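Local coordinates for protein quinoline 2-oxidoreductase medium subunit (Pseudomonas putida, PDB 1T3Q) that binds FAD as the medium, flavoprotein subunit of the molybdenum hydroxylase quinoline 2-oxidoreductase and probably serves in electron transfer during quinoline oxidation, at residues C[7-10]-C[15-18]; C[129-134]-C[176-181]; C[124-129]-C[192-197]. All coordinates share one frame; numbering follows the deposited sequence.

Interaction 1. Residues C[7-10]-C[15-18]; sequences SYRA and QEVI
Arg9, at the end of strand 7-9, reaches across to Glu16 in the first turn of helix 14-23, and these two side chains carry the contact. The ionic part is one bond: Arg9 NH2 donates to Glu16 OE1 over 2.8 Å, a salt bridge with a bent N-H...O angle of 139°. The oxygen lies close to the guanidinium plane, at its edge, and accepts through its anti lone pair, away from OE2. With guanidinium and carboxylate planes 71° apart, this is a single-point contact between an arginine N-H and one oxygen, unlike the flat two-pronged pairing. Glu16 runs out straight, CG anti to the backbone N (chi1 -179°), while a bend at chi3 in Arg9 turns the guanidinium toward it; the two side chains meet at about a right angle. A water adds a second link beside the direct one: water 1 accepts from Arg9 NE at 2.9 Å and donates to Glu16 OE1 at 2.7 Å. Around them, strand 7-9 pairs with strand 49-52, Glu16 touches Pro11, and Val17 packs on Val51 and Leu53. Strand 7-9, helix 14-23 and strand 28-30 form a beta-alpha-beta crossover in a parallel sheet, with strand 49-52 between the two strands, within the FAD-binding family region. Because OE1 takes both the arginine and the water at this surface, the pair ties strand to helix by charge and solvent; no apolar side-chain contact joins the segments.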
loop_
_atom_site.group_PDB
_atom_site.type_symbol
_atom_site.label_atom_id
_atom_site.label_comp_id
_atom_site.label_asym_id
_atom_site.label_seq_id
_atom_site.Cartn_x
_atom_site.Cartn_y
_atom_site.Cartn_z
ATOM N N SER C 7 17.320 29.650 14.281
ATOM C CA SER C 7 16.886 29.331 15.637
ATOM C C SER C 7 15.694 30.231 15.947
ATOM O O SER C 7 15.367 31.125 15.165
ATOM C CB SER C 7 18.018 29.568 16.644
ATOM O OG SER C 7 18.434 30.916 16.615
ATOM N N TYR C 8 15.053 30.007 17.088
ATOM C CA TYR C 8 13.872 30.783 17.453
ATOM C C TYR C 8 13.801 31.111 18.936
ATOM O O TYR C 8 14.116 30.276 19.782
ATOM C CB TYR C 8 12.621 29.999 17.051
ATOM C CG TYR C 8 11.306 30.603 17.492
ATOM C CD1 TYR C 8 10.645 31.551 16.706
ATOM C CD2 TYR C 8 10.693 30.187 18.676
ATOM C CE1 TYR C 8 9.399 32.063 17.085
ATOM C CE2 TYR C 8 9.454 30.692 19.065
ATOM C CZ TYR C 8 8.812 31.627 18.265
ATOM O OH TYR C 8 7.581 32.110 18.647
ATOM N N ARG C 9 13.381 32.335 19.234
ATOM C CA ARG C 9 13.225 32.802 20.606
ATOM C C ARG C 9 12.003 33.707 20.680
ATOM O O ARG C 9 11.731 34.470 19.753
ATOM C CB ARG C 9 14.466 33.582 21.068
ATOM C CG ARG C 9 15.686 32.716 21.287
ATOM C CD ARG C 9 16.846 33.502 21.890
ATOM N NE ARG C 9 16.556 34.020 23.228
ATOM C CZ ARG C 9 17.489 34.481 24.057
ATOM N NH1 ARG C 9 18.762 34.481 23.682
ATOM N NH2 ARG C 9 17.157 34.940 25.258
ATOM N N ALA C 10 11.267 33.609 21.780
ATOM C CA ALA C 10 10.079 34.427 21.992
ATOM C C ALA C 10 10.146 34.979 23.416
ATOM O O ALA C 10 9.414 34.541 24.301
ATOM C CB ALA C 10 8.820 33.588 21.807
ATOM N N GLN C 15 13.098 44.343 26.611
ATOM C CA GLN C 15 14.532 44.451 26.834
ATOM C C GLN C 15 15.274 43.195 26.392
ATOM O O GLN C 15 16.377 43.278 25.850
ATOM C CB GLN C 15 14.831 44.747 28.308
ATOM N N GLU C 16 14.680 42.030 26.623
ATOM C CA GLU C 16 15.331 40.797 26.208
ATOM C C GLU C 16 15.364 40.721 24.681
ATOM O O GLU C 16 16.355 40.281 24.099
ATOM C CB GLU C 16 14.611 39.577 26.785
ATOM C CG GLU C 16 15.276 38.266 26.404
ATOM C CD GLU C 16 14.678 37.071 27.124
ATOM O OE1 GLU C 16 15.030 35.930 26.759
ATOM O OE2 GLU C 16 13.863 37.272 28.054
ATOM N N VAL C 17 14.284 41.157 24.036
ATOM C CA VAL C 17 14.224 41.157 22.573
ATOM C C VAL C 17 15.365 42.023 22.050
ATOM O O VAL C 17 16.136 41.608 21.188
ATOM C CB VAL C 17 12.893 41.757 22.054
ATOM C CG1 VAL C 17 12.977 42.000 20.551
ATOM C CG2 VAL C 17 11.743 40.827 22.368
ATOM N N ILE C 18 15.459 43.235 22.585
ATOM C CA ILE C 18 16.496 44.180 22.192
ATOM C C ILE C 18 17.888 43.596 22.420
ATOM O O ILE C 18 18.789 43.767 21.599
ATOM C CB ILE C 18 16.346 45.503 22.986
ATOM C CG1 ILE C 18 15.062 46.214 22.547
ATOM C CG2 ILE C 18 17.566 46.393 22.775
ATOM C CD1 ILE C 18 14.682 47.404 23.404
HETATM O O HOH W 1 14.178 34.310 24.807
#

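Interaction 2. Residues C[129-134]-C[176-181]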
loop_
_atom_site.group_PDB
_atom_site.type_symbol
_atom_site.label_atom_id
_atom_site.label_comp_id
_atom_site.label_asym_id
_atom_site.label_seq_id
_atom_site.Cartn_x
_atom_site.Cartn_y
_atom_site.Cartn_z
ATOM N N ALA C 129 1.634 57.970 7.602
ATOM C CA ALA C 129 2.329 59.186 7.193
ATOM C C ALA C 129 1.316 60.288 6.928
ATOM O O ALA C 129 1.482 61.422 7.376
ATOM C CB ALA C 129 3.160 58.927 5.933
ATOM N N THR C 130 0.260 59.935 6.203
ATOM C CA THR C 130 -0.795 60.868 5.848
ATOM C C THR C 130 -1.538 61.417 7.066
ATOM O O THR C 130 -1.943 62.582 7.086
ATOM C CB THR C 130 -1.798 60.192 4.887
ATOM O OG1 THR C 130 -1.116 59.824 3.681
ATOM C CG2 THR C 130 -2.937 61.126 4.546
ATOM N N LEU C 131 -1.720 60.579 8.078
ATOM C CA LEU C 131 -2.416 61.001 9.287
ATOM C C LEU C 131 -1.478 61.686 10.270
ATOM O O LEU C 131 -1.881 62.052 11.373
ATOM C CB LEU C 131 -3.080 59.797 9.957
ATOM C CG LEU C 131 -4.215 59.179 9.141
ATOM C CD1 LEU C 131 -4.761 57.967 9.866
ATOM C CD2 LEU C 131 -5.307 60.220 8.917
ATOM N N GLY C 132 -0.225 61.857 9.866
ATOM C CA GLY C 132 0.752 62.506 10.723
ATOM C C GLY C 132 1.006 61.774 12.026
ATOM O O GLY C 132 1.102 62.391 13.085
ATOM N N ALA C 133 1.130 60.455 11.958
ATOM C CA ALA C 133 1.375 59.673 13.158
ATOM C C ALA C 133 2.844 59.741 13.569
ATOM O O ALA C 133 3.701 60.185 12.803
ATOM C CB ALA C 133 0.961 58.225 12.934
ATOM N N THR C 134 3.118 59.304 14.792
ATOM C CA THR C 134 4.475 59.283 15.317
ATOM C C THR C 134 4.835 57.855 15.715
ATOM O O THR C 134 4.038 57.168 16.347
ATOM C CB THR C 134 4.607 60.178 16.570
ATOM O OG1 THR C 134 4.286 61.534 16.230
ATOM C CG2 THR C 134 6.027 60.117 17.123
ATOM N N LEU C 176 -9.838 66.658 10.432
ATOM C CA LEU C 176 -10.332 66.568 9.065
ATOM C C LEU C 176 -11.177 65.315 8.917
ATOM O O LEU C 176 -10.995 64.345 9.655
ATOM C CB LEU C 176 -9.161 66.472 8.084
ATOM C CG LEU C 176 -8.162 67.623 7.992
ATOM C CD1 LEU C 176 -6.914 67.154 7.254
ATOM C CD2 LEU C 176 -8.808 68.807 7.282
ATOM N N HIS C 177 -12.107 65.334 7.966
ATOM C CA HIS C 177 -12.930 64.164 7.703
ATOM C C HIS C 177 -12.258 63.402 6.561
ATOM O O HIS C 177 -12.113 63.928 5.457
ATOM C CB HIS C 177 -14.344 64.559 7.292
ATOM C CG HIS C 177 -15.177 63.395 6.857
ATOM N ND1 HIS C 177 -15.139 62.894 5.575
ATOM C CD2 HIS C 177 -16.017 62.592 7.552
ATOM C CE1 HIS C 177 -15.919 61.832 5.499
ATOM N NE2 HIS C 177 -16.462 61.625 6.684
ATOM N N TRP C 178 -11.859 62.165 6.838
ATOM C CA TRP C 178 -11.159 61.338 5.860
ATOM C C TRP C 178 -11.957 60.276 5.114
ATOM O O TRP C 178 -12.889 59.673 5.649
ATOM C CB TRP C 178 -9.982 60.623 6.527
ATOM C CG TRP C 178 -8.866 61.505 6.955
ATOM C CD1 TRP C 178 -8.652 62.021 8.204
ATOM C CD2 TRP C 178 -7.783 61.956 6.141
ATOM N NE1 TRP C 178 -7.493 62.763 8.215
ATOM C CE2 TRP C 178 -6.941 62.740 6.962
ATOM C CE3 TRP C 178 -7.438 61.772 4.796
ATOM C CZ2 TRP C 178 -5.773 63.342 6.479
ATOM C CZ3 TRP C 178 -6.275 62.372 4.315
ATOM C CH2 TRP C 178 -5.458 63.147 5.157
ATOM N N GLU C 179 -11.552 60.045 3.870
ATOM C CA GLU C 179 -12.137 59.019 3.020
ATOM C C GLU C 179 -10.952 58.448 2.254
ATOM O O GLU C 179 -10.008 59.172 1.927
ATOM C CB GLU C 179 -13.182 59.602 2.062
ATOM C CG GLU C 179 -14.448 60.089 2.761
ATOM C CD GLU C 179 -15.215 58.978 3.474
ATOM O OE1 GLU C 179 -16.181 59.294 4.202
ATOM O OE2 GLU C 179 -14.865 57.791 3.308
ATOM N N PHE C 180 -10.997 57.150 1.982
ATOM C CA PHE C 180 -9.907 56.473 1.293
ATOM C C PHE C 180 -10.428 55.546 0.207
ATOM O O PHE C 180 -11.552 55.051 0.282
ATOM C CB PHE C 180 -9.101 55.659 2.314
ATOM C CG PHE C 180 -8.091 54.725 1.703
ATOM C CD1 PHE C 180 -6.782 55.142 1.472
ATOM C CD2 PHE C 180 -8.445 53.420 1.368
ATOM C CE1 PHE C 180 -5.839 54.272 0.918
ATOM C CE2 PHE C 180 -7.511 52.540 0.812
ATOM C CZ PHE C 180 -6.205 52.966 0.588
ATOM N N ASP C 181 -9.599 55.313 -0.802
ATOM C CA ASP C 181 -9.957 54.420 -1.888
ATOM C C ASP C 181 -8.687 54.041 -2.633
ATOM O O ASP C 181 -7.651 54.675 -2.464
ATOM C CB ASP C 181 -10.945 55.092 -2.838
ATOM C CG ASP C 181 -11.720 54.093 -3.673
ATOM O OD1 ASP C 181 -12.518 54.536 -4.522
ATOM O OD2 ASP C 181 -11.541 52.868 -3.479
#
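Trp178, on strand 177-183, lays its indole against Leu131 and Thr130 where helix 123-130 ends. From CB, which points toward the helix end, CG stands anti to the carbonyl carbon (chi1 -68°), and this turns the ring into the contact. Leu131 CD2 sits over one face, 3.7 Å from the centroid of the five-membered ring, a CH-pi contact. Leu131 CD2 is nearest Trp178 NE1, at 3.4 Å, so it rides near the rim on the nitrogen side. Farther out, Thr130 CG2 comes in obliquely, 3.3 Å from Trp178 CH2. The threonine hydroxyl serves elsewhere: OG1 bonds to Phe126 O in its own helix. Just beyond Leu131, Gly132, with positive phi, closes the helix in a Schellman motif. Replacing the indole of Trp178 with the methyl of an alanine is likely to open a gap between the helix end and the strand, leaving Leu131 CD2 and Thr130 CG2 without the surface they rest on. All three side chains are buried, and methyl groups on an aromatic ring hold the FAD-binding part to the sheet of the C-terminal part without a polar bond between the segments.

Interaction 3. Residues C[124-129]-C[192-197]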
loop_
_atom_site.group_PDB
_atom_site.type_symbol
_atom_site.label_atom_id
_atom_site.label_comp_id
_atom_site.label_asym_id
_atom_site.label_seq_id
_atom_site.Cartn_x
_atom_site.Cartn_y
_atom_site.Cartn_z
ATOM N N MET C 124 -0.831 50.738 5.343
ATOM C CA MET C 124 -0.413 51.342 6.610
ATOM C C MET C 124 0.714 52.378 6.535
ATOM O O MET C 124 0.613 53.441 7.148
ATOM C CB MET C 124 -0.076 50.254 7.634
ATOM C CG MET C 124 -1.292 49.449 8.095
ATOM S SD MET C 124 -2.658 50.453 8.758
ATOM C CE MET C 124 -3.661 50.703 7.299
ATOM N N PRO C 125 1.801 52.088 5.799
ATOM C CA PRO C 125 2.861 53.103 5.741
ATOM C C PRO C 125 2.319 54.399 5.147
ATOM O O PRO C 125 2.653 55.492 5.602
ATOM C CB PRO C 125 3.916 52.456 4.846
ATOM C CG PRO C 125 3.751 50.989 5.148
ATOM C CD PRO C 125 2.236 50.831 5.167
ATOM N N PHE C 126 1.479 54.263 4.123
ATOM C CA PHE C 126 0.879 55.413 3.464
ATOM C C PHE C 126 -0.066 56.163 4.395
ATOM O O PHE C 126 -0.018 57.389 4.485
ATOM C CB PHE C 126 0.095 54.972 2.220
ATOM C CG PHE C 126 -0.895 56.000 1.736
ATOM C CD1 PHE C 126 -0.465 57.150 1.078
ATOM C CD2 PHE C 126 -2.256 55.837 1.976
ATOM C CE1 PHE C 126 -1.379 58.126 0.668
ATOM C CE2 PHE C 126 -3.178 56.806 1.572
ATOM C CZ PHE C 126 -2.739 57.953 0.918
ATOM N N LEU C 127 -0.932 55.422 5.077
ATOM C CA LEU C 127 -1.910 56.035 5.973
ATOM C C LEU C 127 -1.298 56.720 7.190
ATOM O O LEU C 127 -1.646 57.860 7.513
ATOM C CB LEU C 127 -2.927 54.992 6.440
ATOM C CG LEU C 127 -4.094 55.552 7.257
ATOM C CD1 LEU C 127 -4.923 56.498 6.390
ATOM C CD2 LEU C 127 -4.956 54.408 7.768
ATOM N N MET C 128 -0.395 56.030 7.876
ATOM C CA MET C 128 0.231 56.614 9.058
ATOM C C MET C 128 0.929 57.931 8.729
ATOM O O MET C 128 0.824 58.898 9.482
ATOM C CB MET C 128 1.223 55.628 9.677
ATOM C CG MET C 128 0.574 54.366 10.223
ATOM S SD MET C 128 -0.751 54.699 11.418
ATOM C CE MET C 128 -2.227 54.508 10.382
ATOM N N ALA C 129 1.634 57.970 7.602
ATOM C CA ALA C 129 2.329 59.186 7.193
ATOM C C ALA C 129 1.316 60.288 6.928
ATOM O O ALA C 129 1.482 61.422 7.376
ATOM C CB ALA C 129 3.160 58.927 5.933
ATOM N N LEU C 192 -2.631 49.463 -7.352
ATOM C CA LEU C 192 -1.751 50.076 -8.331
ATOM C C LEU C 192 -1.595 51.519 -7.860
ATOM O O LEU C 192 -0.536 52.124 -8.013
ATOM C CB LEU C 192 -2.377 50.047 -9.728
ATOM C CG LEU C 192 -2.467 48.683 -10.421
ATOM C CD1 LEU C 192 -3.047 48.858 -11.813
ATOM C CD2 LEU C 192 -1.082 48.055 -10.502
ATOM N N VAL C 193 -2.668 52.051 -7.272
ATOM C CA VAL C 193 -2.688 53.415 -6.753
ATOM C C VAL C 193 -3.725 53.555 -5.641
ATOM O O VAL C 193 -4.800 52.954 -5.699
ATOM C CB VAL C 193 -3.041 54.451 -7.857
ATOM C CG1 VAL C 193 -2.009 54.410 -8.974
ATOM C CG2 VAL C 193 -4.437 54.171 -8.415
ATOM N N MET C 194 -3.392 54.334 -4.618
ATOM C CA MET C 194 -4.324 54.580 -3.527
ATOM C C MET C 194 -4.315 56.073 -3.241
ATOM O O MET C 194 -3.354 56.767 -3.570
ATOM C CB MET C 194 -3.949 53.783 -2.274
ATOM C CG MET C 194 -2.558 54.037 -1.713
ATOM S SD MET C 194 -2.313 53.083 -0.196
ATOM C CE MET C 194 -1.950 51.477 -0.846
ATOM N N ALA C 195 -5.400 56.574 -2.662
ATOM C CA ALA C 195 -5.496 57.990 -2.355
ATOM C C ALA C 195 -6.379 58.228 -1.141
ATOM O O ALA C 195 -7.311 57.466 -0.866
ATOM C CB ALA C 195 -6.045 58.755 -3.559
ATOM N N ALA C 196 -6.067 59.288 -0.411
ATOM C CA ALA C 196 -6.820 59.654 0.774
ATOM C C ALA C 196 -7.109 61.138 0.679
ATOM O O ALA C 196 -6.303 61.907 0.150
ATOM C CB ALA C 196 -6.011 59.348 2.032
ATOM N N ALA C 197 -8.269 61.538 1.176
ATOM C CA ALA C 197 -8.649 62.939 1.142
ATOM C C ALA C 197 -9.228 63.322 2.491
ATOM O O ALA C 197 -10.222 62.744 2.935
ATOM C CB ALA C 197 -9.675 63.181 0.041
#
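Met194 and Ala196 on strand 193-202 receive the ring of Phe126 from helix 123-130. Met194 is the first residue of the strand to meet the helix, its CB directed at it. Its chi1 of 58° places CG in the crowded position between backbone N and carbonyl carbon, and from there the chain passes over one face of the phenyl ring, with CG 4.3 Å from the ring centroid in a CH-pi contact. The sulfur approaches obliquely: Met194 SD lies 3.5 Å from Phe126 CD2 and 4.2 Å from the centroid, 41° off the normal, a Met-aromatic contact. Phe126 and Met194 pass alongside one another, pointing opposite ways. Ala195 turns its methyl away, and its backbone carbonyl carbon merely approaches Phe126 CZ at 4.2 Å. At Ala196 the strand again faces the helix: its CB meets the ring edge, near the ring plane, 3.7 Å from Phe126 CZ. Methionine over the face and alanine at the edge thus fix the ring from two directions in a buried, wholly apolar contact. Helix and strand run nearly parallel, their short axes 9.9 Å apart at an angle of 22°. Met194 comes close to the FAD-binding Glu123, its side chain about 7 Å from the bound FAD. Around the pair, Phe180 of strand 177-183 touches both Phe126 and Met194, helix 92-97 packs on Met124 and Leu127, and helix 261-284 covers the other face of the strand at Val193, Ala195 and Ala197.

Interaction 1 comes first along the chain and stands apart at the surface of the FAD-binding region, its centre 33 Å from that of interaction 2 and 32 Å from that of interaction 3. The other two lie side by side in the interior, centres 8 Å apart. Both use helix 123-130 and share Ala129; their strands, 177-183 and 193-202, are antiparallel neighbours in one sheet, joined by backbone hydrogen bonds, among them Ala195 N to Asp181 O. Apart from Ala129, segments 129-134 and 176-181 lie between 124-129 and 192-197 in sequence. One helix of the FAD-binding part thus meets two adjoining strands of the C-terminal part, uniting the two parts, with interaction 3 the nearer to the flavin.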